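Local coordinates for restriction endonuclease EcoP15I, restriction subunit (PDB 4ZCF), which cleaves DNA as the restriction subunit of a type III restriction-modification enzyme, joining an ATP-binding helicase-like domain to an endonuclease domain and acting together with the Mod subunit, at residues 80-85 with 262-267; 111-116 with 221-226; 226-231 with 254-259. All blocks are in the same frame, centred on the assembly; numbering follows the deposited sequence.

In the fold
Followed from the N terminus, the first strand of a seven-stranded parallel sheet is 79-84; it pairs with 263-267, at the margin of that sheet, only after nearly 180 residues, so contact 1 closes the long loop in which the other two are nested. Within it, strand 109-113 pairs with 222-226, and contact 2 closes a loop of about a hundred residues in the same sheet. Contact 3 opens at Asp226, the residue on which contact 2 ends, and returns after a short excursion through helix 236-242 and strand 248-253. It joins loops at the C-terminal ends of the strands, where Phe256 packs on Asp81 of contact 1 and Phe231 on Ile113 and Pro115 of contact 2.

Contact 1 of 3, residues 80-85 with 262-267; sequences IDVSME and NLVYRL
Tyr265 holds its ring carbon CG anti to the backbone N (chi1 -179°), while Met84 keeps CG beside its own N and bends at chi2 (-142°); together these turns carry the methionine's thioether to the tyrosine ring. The two side chains cross at about a right angle. Met84 CE comes to 3.6 Å from Tyr265 CE2, and SD sits at the ring's edge, 5.2 Å from the centroid of Tyr265, a Met-aromatic contact. Val82 CG1 reaches the edge of the same ring, near its plane, 3.9 Å from Tyr265 CD2. A flexible thioether and a compact branched valine suit this site, since both can fit closely round an aromatic ring. Helix 12-22 packs on Val82, Tyr265 and Leu267, and helix 90-105 on Met84.

Strands 80-84 and 263-267 run parallel, 11° apart, at the margin of the helicase-like domain's RecA-type sheet; the first leads directly into the P-loop that ends in Lys90 and Thr91. The backbone bonds alternate in the parallel pattern: Ser83 O accepts from Leu267 N at 2.8 Å, and Ser83 N gives to Tyr265 O at 2.9 Å. Between the Asp81-Leu263 and Val82-Tyr265 pairs the register slips by one residue, a beta bulge with Val264 as the extra residue. Its N still bonds Asp81 O at 3.0 Å, and its CB is directed toward the other strand and meets Ile80 CG2 at 4.0 Å.

On the face of Asp81 and Ser83 the neighbours are partly polar. The Asp81 carboxylate is shared between a salt bridge from OD1 to Arg251 and a hydrogen bond from Lys261 N to OD2. Asn262, one step before the strand, suits a junction by using both ends of its amide: OD1 takes the N-H of Asn74, and ND2 gives to Ile79 O.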
loop_
_atom_site.group_PDB
_atom_site.type_symbol
_atom_site.label_atom_id
_atom_site.label_comp_id
_atom_site.label_asym_id
_atom_site.label_seq_id
_atom_site.Cartn_x
_atom_site.Cartn_y
_atom_site.Cartn_z
ATOM N N ILE C 80 -32.172 -6.316 -18.865
ATOM C CA ILE C 80 -32.775 -5.144 -19.501
ATOM C C ILE C 80 -31.785 -4.626 -20.575
ATOM O O ILE C 80 -30.577 -4.545 -20.309
ATOM C CB ILE C 80 -33.134 -4.083 -18.423
ATOM C CG1 ILE C 80 -34.056 -4.694 -17.342
ATOM C CG2 ILE C 80 -33.749 -2.823 -19.042
ATOM C CD1 ILE C 80 -34.023 -4.021 -15.999
ATOM N N ASP C 81 -32.287 -4.314 -21.792
ATOM C CA ASP C 81 -31.429 -3.839 -22.878
ATOM C C ASP C 81 -31.664 -2.414 -23.319
ATOM O O ASP C 81 -32.806 -1.981 -23.464
ATOM C CB ASP C 81 -31.470 -4.780 -24.080
ATOM C CG ASP C 81 -30.971 -6.166 -23.756
ATOM O OD1 ASP C 81 -30.038 -6.282 -22.933
ATOM O OD2 ASP C 81 -31.492 -7.133 -24.344
ATOM N N VAL C 82 -30.555 -1.698 -23.549
ATOM C CA VAL C 82 -30.503 -0.320 -24.024
ATOM C C VAL C 82 -29.595 -0.327 -25.253
ATOM O O VAL C 82 -28.477 -0.851 -25.193
ATOM C CB VAL C 82 -30.007 0.672 -22.931
ATOM C CG1 VAL C 82 -29.850 2.081 -23.481
ATOM C CG2 VAL C 82 -30.928 0.682 -21.721
ATOM N N SER C 83 -30.096 0.209 -26.369
ATOM C CA SER C 83 -29.354 0.285 -27.614
ATOM C C SER C 83 -29.123 1.742 -28.006
ATOM O O SER C 83 -30.066 2.503 -28.236
ATOM C CB SER C 83 -30.037 -0.508 -28.725
ATOM O OG SER C 83 -29.244 -0.472 -29.898
ATOM N N MET C 84 -27.850 2.140 -28.004
ATOM C CA MET C 84 -27.409 3.495 -28.330
ATOM C C MET C 84 -26.232 3.400 -29.240
ATOM O O MET C 84 -25.302 2.649 -28.948
ATOM C CB MET C 84 -27.011 4.268 -27.066
ATOM C CG MET C 84 -28.083 4.302 -26.025
ATOM S SD MET C 84 -28.097 5.886 -25.224
ATOM C CE MET C 84 -29.026 5.513 -23.905
ATOM N N GLU C 85 -26.248 4.155 -30.340
ATOM C CA GLU C 85 -25.122 4.142 -31.279
ATOM C C GLU C 85 -23.865 4.851 -30.720
ATOM O O GLU C 85 -23.942 5.600 -29.738
ATOM C CB GLU C 85 -25.537 4.695 -32.654
ATOM C CG GLU C 85 -24.765 4.120 -33.836
ATOM C CD GLU C 85 -24.318 2.666 -33.791
ATOM O OE1 GLU C 85 -25.136 1.764 -34.090
ATOM O OE2 GLU C 85 -23.118 2.437 -33.513
ATOM N N ASN C 262 -34.854 -7.902 -23.018
ATOM C CA ASN C 262 -35.939 -6.963 -22.738
ATOM C C ASN C 262 -35.536 -5.598 -23.302
ATOM O O ASN C 262 -34.934 -4.795 -22.593
ATOM C CB ASN C 262 -36.258 -6.904 -21.235
ATOM C CG ASN C 262 -36.956 -8.141 -20.711
ATOM O OD1 ASN C 262 -38.110 -8.409 -21.038
ATOM N ND2 ASN C 262 -36.287 -8.920 -19.882
ATOM N N LEU C 263 -35.801 -5.365 -24.605
ATOM C CA LEU C 263 -35.438 -4.103 -25.245
ATOM C C LEU C 263 -36.328 -2.986 -24.749
ATOM O O LEU C 263 -37.545 -2.998 -24.948
ATOM C CB LEU C 263 -35.379 -4.186 -26.775
ATOM C CG LEU C 263 -34.992 -2.894 -27.500
ATOM C CD1 LEU C 263 -33.590 -2.435 -27.125
ATOM C CD2 LEU C 263 -35.105 -3.054 -28.999
ATOM N N VAL C 264 -35.698 -2.042 -24.052
ATOM C CA VAL C 264 -36.347 -0.935 -23.379
ATOM C C VAL C 264 -36.133 0.416 -24.087
ATOM O O VAL C 264 -37.012 1.282 -24.038
ATOM C CB VAL C 264 -35.922 -1.004 -21.890
ATOM C CG1 VAL C 264 -35.047 0.159 -21.440
ATOM C CG2 VAL C 264 -37.113 -1.208 -20.984
ATOM N N TYR C 265 -34.997 0.574 -24.791
ATOM C CA TYR C 265 -34.667 1.804 -25.492
ATOM C C TYR C 265 -33.803 1.515 -26.724
ATOM O O TYR C 265 -32.909 0.692 -26.653
ATOM C CB TYR C 265 -33.988 2.800 -24.516
ATOM C CG TYR C 265 -33.617 4.132 -25.132
ATOM C CD1 TYR C 265 -34.589 5.086 -25.416
ATOM C CD2 TYR C 265 -32.296 4.431 -25.454
ATOM C CE1 TYR C 265 -34.263 6.280 -26.056
ATOM C CE2 TYR C 265 -31.956 5.633 -26.073
ATOM C CZ TYR C 265 -32.942 6.561 -26.357
ATOM O OH TYR C 265 -32.616 7.756 -26.948
ATOM N N ARG C 266 -34.077 2.196 -27.849
ATOM C CA ARG C 266 -33.333 2.072 -29.101
ATOM C C ARG C 266 -33.116 3.413 -29.829
ATOM O O ARG C 266 -34.057 4.025 -30.353
ATOM C CB ARG C 266 -33.958 1.017 -30.027
ATOM C CG ARG C 266 -33.087 0.634 -31.220
ATOM C CD ARG C 266 -33.144 -0.852 -31.498
ATOM N NE ARG C 266 -34.468 -1.287 -31.946
ATOM C CZ ARG C 266 -34.811 -1.466 -33.219
ATOM N NH1 ARG C 266 -33.929 -1.251 -34.190
ATOM N NH2 ARG C 266 -36.036 -1.867 -33.529
ATOM N N LEU C 267 -31.858 3.853 -29.844
ATOM C CA LEU C 267 -31.376 5.033 -30.540
ATOM C C LEU C 267 -30.358 4.471 -31.494
ATOM O O LEU C 267 -29.251 4.122 -31.082
ATOM C CB LEU C 267 -30.716 6.024 -29.560
ATOM C CG LEU C 267 -30.070 7.269 -30.176
ATOM C CD1 LEU C 267 -31.123 8.244 -30.719
ATOM C CD2 LEU C 267 -29.202 7.954 -29.179
#

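Contact 2 of 3, residues 111-116 with 221-226; sequences IIIVPT and PFIIID. With AMP (adenosine monophosphate), chain H; nucleotides of chain E.
Ile113 lays its CD1 across Ile223, meeting CG2 at 3.4 Å, the two side chains crossing obliquely on one face of the sheet. On that face Ile111 instead lies alongside Pro221, pointing the same way, with CD1 3.9 Å from Pro221 CG. In Ile113 CG1 lies beside the backbone N (chi1 -49°) and carries CD1 over to Ile223, whose CG2, anti to its own N, receives it. Beta-branched isoleucines suit buried strands like these, filling the sheet faces while favouring the extended backbone; Ile112 and Ile224 point to the opposite face, against Tyr94 of helix 90-105. Backbone bonds join the strands, Ile113 N to Ile224 O at 2.8 Å and Asp226 N to Ile113 O at 3.2 Å.

At the C-terminal end Asp226 lies beside Val114, CB to CG1 4.0 Å. Its OD2 is hydrogen-bonded to Tyr94 OH and lies 3.0 Å from O3P of AMP. Thr116 OG1 makes a weak hydrogen bond to OP1 of DA5 of chain E. This pairing of parallel strands, one ending in an aspartate at the nucleotide and the other in a loop at the DNA backbone, is consistent with motifs II (Walker B) and Ia of superfamily 2 helicases.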
loop_
_atom_site.group_PDB
_atom_site.type_symbol
_atom_site.label_atom_id
_atom_site.label_comp_id
_atom_site.label_asym_id
_atom_site.label_seq_id
_atom_site.Cartn_x
_atom_site.Cartn_y
_atom_site.Cartn_z
ATOM N N ILE C 111 -21.739 -3.215 -10.206
ATOM C CA ILE C 111 -20.575 -3.763 -10.905
ATOM C C ILE C 111 -20.670 -3.320 -12.388
ATOM O O ILE C 111 -21.674 -3.621 -13.045
ATOM C CB ILE C 111 -20.376 -5.310 -10.727
ATOM C CG1 ILE C 111 -20.409 -5.715 -9.227
ATOM C CG2 ILE C 111 -19.058 -5.757 -11.386
ATOM C CD1 ILE C 111 -20.356 -7.287 -8.896
ATOM N N ILE C 112 -19.661 -2.558 -12.880
ATOM C CA ILE C 112 -19.580 -2.127 -14.279
ATOM C C ILE C 112 -18.661 -3.129 -14.958
ATOM O O ILE C 112 -17.451 -3.133 -14.673
ATOM C CB ILE C 112 -19.039 -0.675 -14.498
ATOM C CG1 ILE C 112 -19.959 0.383 -13.883
ATOM C CG2 ILE C 112 -18.810 -0.393 -16.001
ATOM C CD1 ILE C 112 -19.297 1.753 -13.774
ATOM N N ILE C 113 -19.223 -3.974 -15.847
ATOM C CA ILE C 113 -18.423 -4.961 -16.550
ATOM C C ILE C 113 -18.044 -4.477 -17.965
ATOM O O ILE C 113 -18.913 -4.117 -18.769
ATOM C CB ILE C 113 -18.958 -6.406 -16.416
ATOM C CG1 ILE C 113 -19.253 -6.712 -14.926
ATOM C CG2 ILE C 113 -17.946 -7.424 -17.012
ATOM C CD1 ILE C 113 -19.813 -8.065 -14.560
ATOM N N VAL C 114 -16.723 -4.371 -18.211
ATOM C CA VAL C 114 -16.166 -3.854 -19.462
ATOM C C VAL C 114 -15.389 -4.956 -20.197
ATOM O O VAL C 114 -14.948 -5.890 -19.541
ATOM C CB VAL C 114 -15.390 -2.496 -19.306
ATOM C CG1 VAL C 114 -16.313 -1.377 -18.815
ATOM C CG2 VAL C 114 -14.153 -2.629 -18.417
ATOM N N PRO C 115 -15.296 -4.970 -21.541
ATOM C CA PRO C 115 -14.632 -6.110 -22.192
ATOM C C PRO C 115 -13.140 -5.938 -22.507
ATOM O O PRO C 115 -12.475 -6.918 -22.889
ATOM C CB PRO C 115 -15.418 -6.236 -23.496
ATOM C CG PRO C 115 -15.833 -4.811 -23.823
ATOM C CD PRO C 115 -15.837 -4.019 -22.542
ATOM N N THR C 116 -12.632 -4.688 -22.373
ATOM C CA THR C 116 -11.325 -4.221 -22.829
ATOM C C THR C 116 -10.622 -3.258 -21.853
ATOM O O THR C 116 -11.294 -2.569 -21.086
ATOM C CB THR C 116 -11.567 -3.684 -24.269
ATOM O OG1 THR C 116 -11.102 -4.614 -25.255
ATOM C CG2 THR C 116 -11.086 -2.291 -24.508
ATOM N N PRO C 221 -25.707 -7.527 -6.255
ATOM C CA PRO C 221 -25.404 -6.389 -7.140
ATOM C C PRO C 221 -26.305 -6.136 -8.345
ATOM O O PRO C 221 -27.015 -7.031 -8.809
ATOM C CB PRO C 221 -23.964 -6.675 -7.576
ATOM C CG PRO C 221 -23.856 -8.162 -7.548
ATOM C CD PRO C 221 -24.884 -8.708 -6.599
ATOM N N PHE C 222 -26.208 -4.907 -8.879
ATOM C CA PHE C 222 -26.839 -4.451 -10.117
ATOM C C PHE C 222 -25.679 -4.346 -11.118
ATOM O O PHE C 222 -24.728 -3.593 -10.881
ATOM C CB PHE C 222 -27.555 -3.089 -9.915
ATOM C CG PHE C 222 -29.044 -3.188 -9.666
ATOM C CD1 PHE C 222 -29.538 -3.837 -8.542
ATOM C CD2 PHE C 222 -29.953 -2.649 -10.566
ATOM C CE1 PHE C 222 -30.912 -3.927 -8.318
ATOM C CE2 PHE C 222 -31.328 -2.743 -10.338
ATOM C CZ PHE C 222 -31.798 -3.390 -9.222
ATOM N N ILE C 223 -25.715 -5.159 -12.187
ATOM C CA ILE C 223 -24.629 -5.226 -13.169
ATOM C C ILE C 223 -24.930 -4.550 -14.483
ATOM O O ILE C 223 -25.940 -4.857 -15.094
ATOM C CB ILE C 223 -24.107 -6.674 -13.390
ATOM C CG1 ILE C 223 -23.725 -7.360 -12.063
ATOM C CG2 ILE C 223 -22.955 -6.689 -14.401
ATOM C CD1 ILE C 223 -23.230 -8.759 -12.210
ATOM N N ILE C 224 -23.988 -3.695 -14.945
ATOM C CA ILE C 224 -23.987 -2.978 -16.213
ATOM C C ILE C 224 -23.024 -3.693 -17.174
ATOM O O ILE C 224 -21.881 -3.959 -16.804
ATOM C CB ILE C 224 -23.544 -1.492 -16.010
ATOM C CG1 ILE C 224 -24.354 -0.742 -14.909
ATOM C CG2 ILE C 224 -23.428 -0.705 -17.335
ATOM C CD1 ILE C 224 -25.826 -0.432 -15.184
ATOM N N ILE C 225 -23.468 -3.960 -18.412
ATOM C CA ILE C 225 -22.624 -4.543 -19.445
ATOM C C ILE C 225 -22.427 -3.564 -20.598
ATOM O O ILE C 225 -23.398 -3.170 -21.253
ATOM C CB ILE C 225 -23.023 -5.987 -19.862
ATOM C CG1 ILE C 225 -22.435 -6.989 -18.853
ATOM C CG2 ILE C 225 -22.502 -6.344 -21.274
ATOM C CD1 ILE C 225 -23.346 -7.581 -18.032
ATOM N N ASP C 226 -21.151 -3.152 -20.803
ATOM C CA ASP C 226 -20.673 -2.244 -21.840
ATOM C C ASP C 226 -20.260 -3.096 -23.037
ATOM O O ASP C 226 -19.427 -3.996 -22.888
ATOM C CB ASP C 226 -19.473 -1.440 -21.306
ATOM C CG ASP C 226 -19.245 -0.101 -21.976
ATOM O OD1 ASP C 226 -18.989 -0.084 -23.188
ATOM O OD2 ASP C 226 -19.242 0.922 -21.265
HETATM P P AMP H . -17.254 3.442 -23.600
HETATM O O1P AMP H . -16.840 2.251 -24.379
HETATM O O2P AMP H . -18.683 3.610 -23.963
HETATM O O3P AMP H . -17.300 2.971 -22.193
HETATM O "O5'" AMP H . -16.319 4.718 -23.804
HETATM C "C5'" AMP H . -16.866 5.944 -24.255
HETATM C "C4'" AMP H . -16.170 7.121 -23.649
HETATM O "O4'" AMP H . -16.767 8.362 -24.115
HETATM C "C3'" AMP H . -16.336 7.122 -22.169
HETATM O "O3'" AMP H . -15.226 6.448 -21.577
HETATM C "C2'" AMP H . -16.436 8.539 -21.772
HETATM O "O2'" AMP H . -15.145 9.063 -21.428
HETATM C "C1'" AMP H . -16.927 9.265 -22.983
HETATM N N9 AMP H . -18.245 9.748 -22.874
HETATM C C8 AMP H . -19.300 8.959 -22.806
HETATM N N7 AMP H . -20.432 9.713 -22.749
HETATM C C5 AMP H . -19.988 11.111 -22.842
HETATM C C6 AMP H . -20.572 12.409 -22.857
HETATM N N6 AMP H . -21.978 12.574 -22.768
HETATM N N1 AMP H . -19.758 13.492 -22.952
HETATM C C2 AMP H . -18.440 13.377 -23.023
HETATM N N3 AMP H . -17.824 12.198 -23.014
HETATM C C4 AMP H . -18.522 11.042 -22.929
ATOM P P DA E 5 -6.736 -5.548 -24.153
ATOM O OP1 DA E 5 -7.981 -4.740 -24.244
ATOM O OP2 DA E 5 -5.439 -4.827 -24.080
ATOM O "O5'" DA E 5 -6.928 -6.538 -22.918
ATOM C "C5'" DA E 5 -5.933 -7.495 -22.688
ATOM C "C4'" DA E 5 -6.288 -8.485 -21.593
ATOM O "O4'" DA E 5 -6.033 -9.806 -22.133
ATOM C "C3'" DA E 5 -5.419 -8.323 -20.342
ATOM O "O3'" DA E 5 -6.224 -8.328 -19.139
ATOM C "C2'" DA E 5 -4.415 -9.471 -20.417
ATOM C "C1'" DA E 5 -4.966 -10.439 -21.461
ATOM N N9 DA E 5 -3.977 -10.980 -22.411
ATOM C C8 DA E 5 -3.195 -10.292 -23.321
ATOM N N7 DA E 5 -2.365 -11.060 -23.991
ATOM C C5 DA E 5 -2.623 -12.345 -23.499
ATOM C C6 DA E 5 -2.073 -13.628 -23.767
ATOM N N6 DA E 5 -1.150 -13.855 -24.712
ATOM N N1 DA E 5 -2.598 -14.706 -23.122
ATOM C C2 DA E 5 -3.522 -14.525 -22.175
ATOM N N3 DA E 5 -4.100 -13.371 -21.845
ATOM C C4 DA E 5 -3.617 -12.317 -22.540
#

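Contact 3 of 3, residues 226-231 with 254-259; sequences DEPHRF and ATFSEG. With AMP (adenosine monophosphate), chain H; nucleotides of chain D.
Pro228 sets its CG over one face of the Phe256 ring, 3.8 Å from the centroid and close to the ring normal, a CH-pi contact. It joins the Asp-Glu-Pro-His sequence of 226-229, the DExH box (motif II) of superfamily 2 helicases, to the loop after strand 248-253, whose Ala254-Thr255 is consistent with motif III. Proline is apt here: its compact, rigid ring presents the CG methylene to the aromatic face.

The second CH-pi contact runs the other way. Thr255 CB lies over the His229 ring, 4.0 Å from its centroid, and Arg230 CG lies over the opposite face, also toward the rim, so the imidazole lies between two sp3 carbons. His229 CG stands between its backbone N and carbonyl carbon (chi1 61°), which brings the imidazole against Thr255 CB. The backbone itself places His229 CB 3.4 Å from Thr255 O, and Ser257 OG approaches the same CB at 3.8 Å.

Farther out, Glu227 OE1 lies at the edge of the His229 ring, in its plane, and forms a salt bridge with Lys90 of the P-loop; Glu227 OE2 is 3.7 Å from O1P of AMP. Arg251, Asp81 and Ser83 of the strands back Phe256 and tie the 254-259 loop to the sheet, while the Tyr260 ring meets it from the loop.

Backbone turns shape both loops. Residues 228-230 form a short 3-10 segment, in which Phe231 N bonds Pro228 O at 3.2 Å, and Phe256 to Gly259 make a type I turn, closing at a glycine with positive phi. On the DNA side, Arg230 O comes within 3.5 Å of O3' of DT20 of chain D.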
loop_
_atom_site.group_PDB
_atom_site.type_symbol
_atom_site.label_atom_id
_atom_site.label_comp_id
_atom_site.label_asym_id
_atom_site.label_seq_id
_atom_site.Cartn_x
_atom_site.Cartn_y
_atom_site.Cartn_z
ATOM N N ASP C 226 -21.151 -3.152 -20.803
ATOM C CA ASP C 226 -20.673 -2.244 -21.840
ATOM C C ASP C 226 -20.260 -3.096 -23.037
ATOM O O ASP C 226 -19.427 -3.996 -22.888
ATOM C CB ASP C 226 -19.473 -1.440 -21.306
ATOM C CG ASP C 226 -19.245 -0.101 -21.976
ATOM O OD1 ASP C 226 -18.989 -0.084 -23.188
ATOM O OD2 ASP C 226 -19.242 0.922 -21.265
ATOM N N GLU C 227 -20.847 -2.817 -24.220
ATOM C CA GLU C 227 -20.650 -3.553 -25.492
ATOM C C GLU C 227 -21.049 -5.032 -25.270
ATOM O O GLU C 227 -20.175 -5.862 -25.029
ATOM C CB GLU C 227 -19.220 -3.392 -26.079
ATOM C CG GLU C 227 -18.591 -2.008 -25.933
ATOM C CD GLU C 227 -19.039 -0.893 -26.861
ATOM O OE1 GLU C 227 -20.167 -0.959 -27.403
ATOM O OE2 GLU C 227 -18.264 0.081 -27.009
ATOM N N PRO C 228 -22.371 -5.364 -25.241
ATOM C CA PRO C 228 -22.775 -6.738 -24.891
ATOM C C PRO C 228 -22.422 -7.816 -25.893
ATOM O O PRO C 228 -22.499 -8.998 -25.558
ATOM C CB PRO C 228 -24.283 -6.619 -24.662
ATOM C CG PRO C 228 -24.696 -5.462 -25.466
ATOM C CD PRO C 228 -23.551 -4.507 -25.486
ATOM N N HIS C 229 -22.044 -7.402 -27.116
ATOM C CA HIS C 229 -21.646 -8.264 -28.220
ATOM C C HIS C 229 -20.279 -8.922 -27.971
ATOM O O HIS C 229 -19.900 -9.833 -28.705
ATOM C CB HIS C 229 -21.638 -7.464 -29.536
ATOM C CG HIS C 229 -20.690 -6.300 -29.566
ATOM N ND1 HIS C 229 -19.508 -6.348 -30.290
ATOM C CD2 HIS C 229 -20.815 -5.064 -29.021
ATOM C CE1 HIS C 229 -18.949 -5.154 -30.151
ATOM N NE2 HIS C 229 -19.700 -4.346 -29.398
ATOM N N ARG C 230 -19.545 -8.449 -26.951
ATOM C CA ARG C 230 -18.230 -8.946 -26.574
ATOM C C ARG C 230 -18.316 -9.910 -25.388
ATOM O O ARG C 230 -17.297 -10.397 -24.883
ATOM C CB ARG C 230 -17.281 -7.778 -26.314
ATOM C CG ARG C 230 -16.717 -7.175 -27.595
ATOM C CD ARG C 230 -15.836 -5.984 -27.255
ATOM N NE ARG C 230 -14.778 -5.730 -28.235
ATOM C CZ ARG C 230 -13.663 -6.445 -28.353
ATOM N NH1 ARG C 230 -13.460 -7.507 -27.583
ATOM N NH2 ARG C 230 -12.760 -6.128 -29.271
ATOM N N PHE C 231 -19.554 -10.231 -24.999
ATOM C CA PHE C 231 -19.893 -11.158 -23.920
ATOM C C PHE C 231 -20.936 -12.140 -24.486
ATOM O O PHE C 231 -22.115 -12.030 -24.137
ATOM C CB PHE C 231 -20.455 -10.391 -22.703
ATOM C CG PHE C 231 -19.548 -9.330 -22.121
ATOM C CD1 PHE C 231 -19.495 -8.053 -22.675
ATOM C CD2 PHE C 231 -18.794 -9.586 -20.984
ATOM C CE1 PHE C 231 -18.675 -7.071 -22.123
ATOM C CE2 PHE C 231 -17.985 -8.598 -20.429
ATOM C CZ PHE C 231 -17.934 -7.348 -21.000
ATOM N N ALA C 254 -24.296 -0.742 -29.158
ATOM C CA ALA C 254 -24.785 -0.501 -30.503
ATOM C C ALA C 254 -24.978 -1.838 -31.250
ATOM O O ALA C 254 -25.636 -1.865 -32.297
ATOM C CB ALA C 254 -23.792 0.376 -31.232
ATOM N N THR C 255 -24.407 -2.944 -30.698
ATOM C CA THR C 255 -24.472 -4.285 -31.290
ATOM C C THR C 255 -25.011 -5.360 -30.335
ATOM O O THR C 255 -24.455 -5.585 -29.256
ATOM C CB THR C 255 -23.128 -4.685 -31.929
ATOM O OG1 THR C 255 -22.629 -3.593 -32.696
ATOM C CG2 THR C 255 -23.239 -5.930 -32.805
ATOM N N PHE C 256 -26.086 -6.029 -30.772
ATOM C CA PHE C 256 -26.749 -7.128 -30.087
ATOM C C PHE C 256 -26.822 -8.255 -31.135
ATOM O O PHE C 256 -27.815 -8.423 -31.858
ATOM C CB PHE C 256 -28.127 -6.699 -29.540
ATOM C CG PHE C 256 -28.089 -5.818 -28.308
ATOM C CD1 PHE C 256 -27.820 -4.458 -28.412
ATOM C CD2 PHE C 256 -28.369 -6.337 -27.051
ATOM C CE1 PHE C 256 -27.780 -3.647 -27.277
ATOM C CE2 PHE C 256 -28.335 -5.525 -25.922
ATOM C CZ PHE C 256 -28.059 -4.185 -26.045
ATOM N N SER C 257 -25.683 -8.957 -31.270
ATOM C CA SER C 257 -25.425 -10.061 -32.199
ATOM C C SER C 257 -26.129 -11.379 -31.781
ATOM O O SER C 257 -26.082 -12.371 -32.521
ATOM C CB SER C 257 -23.917 -10.274 -32.326
ATOM O OG SER C 257 -23.333 -10.530 -31.057
ATOM N N GLU C 258 -26.762 -11.387 -30.589
ATOM C CA GLU C 258 -27.470 -12.549 -30.050
ATOM C C GLU C 258 -28.906 -12.167 -29.703
ATOM O O GLU C 258 -29.583 -12.863 -28.944
ATOM C CB GLU C 258 -26.729 -13.115 -28.823
ATOM C CG GLU C 258 -25.359 -13.699 -29.143
ATOM C CD GLU C 258 -24.827 -14.675 -28.115
ATOM O OE1 GLU C 258 -25.173 -14.527 -26.922
ATOM O OE2 GLU C 258 -24.068 -15.594 -28.504
ATOM N N GLY C 259 -29.359 -11.068 -30.289
ATOM C CA GLY C 259 -30.691 -10.536 -30.053
ATOM C C GLY C 259 -30.812 -9.764 -28.754
ATOM O O GLY C 259 -29.817 -9.271 -28.203
HETATM P P AMP H . -17.254 3.442 -23.600
HETATM O O1P AMP H . -16.840 2.251 -24.379
HETATM O O2P AMP H . -18.683 3.610 -23.963
HETATM O O3P AMP H . -17.300 2.971 -22.193
HETATM O "O5'" AMP H . -16.319 4.718 -23.804
HETATM C "C5'" AMP H . -16.866 5.944 -24.255
HETATM C "C4'" AMP H . -16.170 7.121 -23.649
HETATM O "O4'" AMP H . -16.767 8.362 -24.115
HETATM C "C3'" AMP H . -16.336 7.122 -22.169
HETATM O "O3'" AMP H . -15.226 6.448 -21.577
HETATM C "C2'" AMP H . -16.436 8.539 -21.772
HETATM O "O2'" AMP H . -15.145 9.063 -21.428
HETATM C "C1'" AMP H . -16.927 9.265 -22.983
HETATM N N9 AMP H . -18.245 9.748 -22.874
HETATM C C8 AMP H . -19.300 8.959 -22.806
HETATM N N7 AMP H . -20.432 9.713 -22.749
HETATM C C5 AMP H . -19.988 11.111 -22.842
HETATM C C6 AMP H . -20.572 12.409 -22.857
HETATM N N6 AMP H . -21.978 12.574 -22.768
HETATM N N1 AMP H . -19.758 13.492 -22.952
HETATM C C2 AMP H . -18.440 13.377 -23.023
HETATM N N3 AMP H . -17.824 12.198 -23.014
HETATM C C4 AMP H . -18.522 11.042 -22.929
ATOM P P DT D 20 -15.509 -15.719 -24.310
ATOM O OP1 DT D 20 -16.627 -15.227 -23.481
ATOM O OP2 DT D 20 -15.614 -17.058 -24.930
ATOM O "O5'" DT D 20 -15.211 -14.657 -25.467
ATOM C "C5'" DT D 20 -15.196 -13.275 -25.156
ATOM C "C4'" DT D 20 -14.754 -12.473 -26.363
ATOM O "O4'" DT D 20 -13.437 -12.923 -26.771
ATOM C "C3'" DT D 20 -15.669 -12.593 -27.577
ATOM O "O3'" DT D 20 -16.023 -11.304 -28.032
ATOM C "C2'" DT D 20 -14.862 -13.350 -28.623
ATOM C "C1'" DT D 20 -13.418 -13.150 -28.169
ATOM N N1 DT D 20 -12.474 -14.282 -28.522
ATOM C C2 DT D 20 -11.427 -14.041 -29.401
ATOM O O2 DT D 20 -11.193 -12.953 -29.914
ATOM N N3 DT D 20 -10.639 -15.143 -29.659
ATOM C C4 DT D 20 -10.801 -16.435 -29.168
ATOM O O4 DT D 20 -10.005 -17.305 -29.535
ATOM C C5 DT D 20 -11.922 -16.612 -28.257
ATOM C C7 DT D 20 -12.227 -17.935 -27.615
ATOM C C6 DT D 20 -12.688 -15.546 -27.994
#